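Local coordinates for protein vascular endothelial growth factor homolog (Orf virus, PDB 2GNN) that acts as a disulfide-linked homodimeric growth factor of the PDGF/VEGF family that binds vascular endothelial growth factor receptors and induces endothelial proliferation, at residues V48-C53 with L90-H95. Residues are numbered along the deposited sequence; the frame is centred on the assembly and turned at random.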
loop_
_atom_site.group_PDB
_atom_site.type_symbol
_atom_site.label_atom_id
_atom_site.label_comp_id
_atom_site.label_asym_id
_atom_site.label_seq_id
_atom_site.Cartn_x
_atom_site.Cartn_y
_atom_site.Cartn_z
ATOM N N VAL B 48 6.833 5.888 4.806
ATOM C CA VAL B 48 7.560 4.634 4.589
ATOM C C VAL B 48 6.634 3.546 4.080
ATOM O O VAL B 48 5.418 3.585 4.308
ATOM C CB VAL B 48 8.249 4.112 5.870
ATOM C CG1 VAL B 48 9.493 4.945 6.192
ATOM C CG2 VAL B 48 7.245 4.045 7.068
ATOM N N THR B 49 7.219 2.580 3.384
ATOM C CA THR B 49 6.506 1.378 2.987
ATOM C C THR B 49 6.703 0.266 4.038
ATOM O O THR B 49 7.839 -0.154 4.320
ATOM C CB THR B 49 6.977 0.897 1.605
ATOM O OG1 THR B 49 6.899 1.980 0.691
ATOM C CG2 THR B 49 6.106 -0.217 1.088
ATOM N N LEU B 50 5.587 -0.202 4.597
ATOM C CA LEU B 50 5.596 -1.277 5.585
ATOM C C LEU B 50 4.780 -2.458 5.099
ATOM O O LEU B 50 3.750 -2.278 4.435
ATOM C CB LEU B 50 5.011 -0.777 6.905
ATOM C CG LEU B 50 5.736 0.360 7.618
ATOM C CD1 LEU B 50 4.982 0.754 8.862
ATOM C CD2 LEU B 50 7.134 -0.091 7.968
ATOM N N MET B 51 5.244 -3.667 5.415
ATOM C CA MET B 51 4.468 -4.868 5.137
ATOM C C MET B 51 3.357 -4.974 6.172
ATOM O O MET B 51 3.611 -5.014 7.372
ATOM C CB MET B 51 5.351 -6.106 5.155
ATOM C CG MET B 51 6.407 -6.123 4.070
ATOM S SD MET B 51 5.712 -5.917 2.417
ATOM C CE MET B 51 5.019 -7.538 2.092
ATOM N N ARG B 52 2.118 -4.969 5.705
ATOM C CA ARG B 52 0.965 -5.023 6.594
ATOM C C ARG B 52 -0.070 -5.937 6.000
ATOM O O ARG B 52 -0.180 -6.044 4.778
ATOM C CB ARG B 52 0.352 -3.645 6.735
ATOM C CG ARG B 52 1.067 -2.761 7.696
ATOM C CD ARG B 52 0.355 -2.726 9.030
ATOM N NE ARG B 52 1.024 -1.831 9.963
ATOM C CZ ARG B 52 2.311 -1.929 10.276
ATOM N NH1 ARG B 52 3.049 -2.871 9.696
ATOM N NH2 ARG B 52 2.865 -1.078 11.138
ATOM N N CYS B 53 -0.844 -6.582 6.859
ATOM C CA CYS B 53 -1.860 -7.519 6.407
ATOM C C CYS B 53 -2.929 -6.801 5.602
ATOM O O CYS B 53 -3.457 -5.763 6.027
ATOM C CB CYS B 53 -2.463 -8.275 7.587
ATOM S SG CYS B 53 -1.283 -9.425 8.334
ATOM N N LEU B 90 14.734 4.183 13.780
ATOM C CA LEU B 90 13.456 3.946 14.443
ATOM C C LEU B 90 12.929 2.549 14.132
ATOM O O LEU B 90 13.324 1.943 13.148
ATOM C CB LEU B 90 12.447 5.012 14.043
ATOM C CG LEU B 90 12.781 6.451 14.448
ATOM C CD1 LEU B 90 11.795 7.431 13.830
ATOM C CD2 LEU B 90 12.846 6.620 15.979
ATOM N N SER B 91 12.052 2.033 14.989
ATOM C CA SER B 91 11.557 0.661 14.888
ATOM C C SER B 91 10.134 0.682 14.370
ATOM O O SER B 91 9.351 1.561 14.739
ATOM C CB SER B 91 11.607 -0.008 16.264
ATOM O OG SER B 91 11.214 -1.373 16.220
ATOM N N PHE B 92 9.812 -0.271 13.498
ATOM C CA PHE B 92 8.483 -0.355 12.884
ATOM C C PHE B 92 7.976 -1.785 12.940
ATOM O O PHE B 92 8.749 -2.738 12.862
ATOM C CB PHE B 92 8.522 0.113 11.415
ATOM C CG PHE B 92 9.020 1.520 11.241
ATOM C CD1 PHE B 92 10.389 1.791 11.214
ATOM C CD2 PHE B 92 8.132 2.569 11.135
ATOM C CE1 PHE B 92 10.852 3.094 11.089
ATOM C CE2 PHE B 92 8.590 3.877 11.007
ATOM C CZ PHE B 92 9.959 4.130 10.973
ATOM N N VAL B 93 6.669 -1.932 13.079
ATOM C CA VAL B 93 6.060 -3.248 13.094
ATOM C C VAL B 93 5.698 -3.650 11.659
ATOM O O VAL B 93 5.001 -2.907 10.976
ATOM C CB VAL B 93 4.813 -3.267 14.016
ATOM C CG1 VAL B 93 4.168 -4.641 14.029
ATOM C CG2 VAL B 93 5.201 -2.853 15.443
ATOM N N GLU B 94 6.195 -4.804 11.210
ATOM C CA GLU B 94 5.798 -5.395 9.921
ATOM C C GLU B 94 5.026 -6.676 10.191
ATOM O O GLU B 94 5.328 -7.383 11.145
ATOM C CB GLU B 94 7.017 -5.784 9.081
ATOM C CG GLU B 94 8.101 -4.744 8.968
ATOM C CD GLU B 94 8.027 -3.930 7.696
ATOM O OE1 GLU B 94 7.411 -4.369 6.707
ATOM O OE2 GLU B 94 8.612 -2.840 7.679
ATOM N N HIS B 95 4.065 -7.001 9.338
ATOM C CA HIS B 95 3.356 -8.256 9.457
ATOM C C HIS B 95 4.006 -9.318 8.577
ATOM O O HIS B 95 4.284 -9.072 7.397
ATOM C CB HIS B 95 1.885 -8.077 9.097
ATOM C CG HIS B 95 1.174 -7.084 9.959
ATOM N ND1 HIS B 95 0.008 -6.457 9.569
ATOM C CD2 HIS B 95 1.473 -6.593 11.183
ATOM C CE1 HIS B 95 -0.382 -5.628 10.519
ATOM N NE2 HIS B 95 0.484 -5.700 11.515
HETATM O O HOH W 1 4.972 0.523 13.092
#
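Strands 48-53 and 90-95 come closest at R52 and H95, their CA atoms 4.9 Å apart, with M51 and E94 next to them; the strands run in the same general sense but diverge at 47°. With such splay, one backbone-to-backbone hydrogen bond joins them, H95 N to M51 O at 2.8 Å, and side chains supply the rest. The E94 chain, bent at chi2 (-98°), brings OE1 to M51 N at 2.6 Å, the N-H meeting the carboxylate from above its plane. In the same sense, H95 ND1 accepts from C53 N at 2.8 Å, with C53 N near the imidazole plane, while its NE2 hydrogen-bonds to a glycerol, probably from the crystallisation liquor. R52 lays CD 3.3 Å from H95 CE1; its own bend at chi2 (-100°) carries the guanidinium edge to V93 O, and a water bridges NH2, weakly, to V93 N. Towards the wider end contact becomes largely apolar, L50 CD2 lying 3.7 Å from F92 CB but also beside the E94 carboxylate. C53 forms a cystine-knot disulfide with C98 on strand 85-102, a covalent tie adjoining the close end. Side-chain acceptors thus take backbone N-H groups of M51 and C53 where two separate two-stranded antiparallel sheets meet without merging.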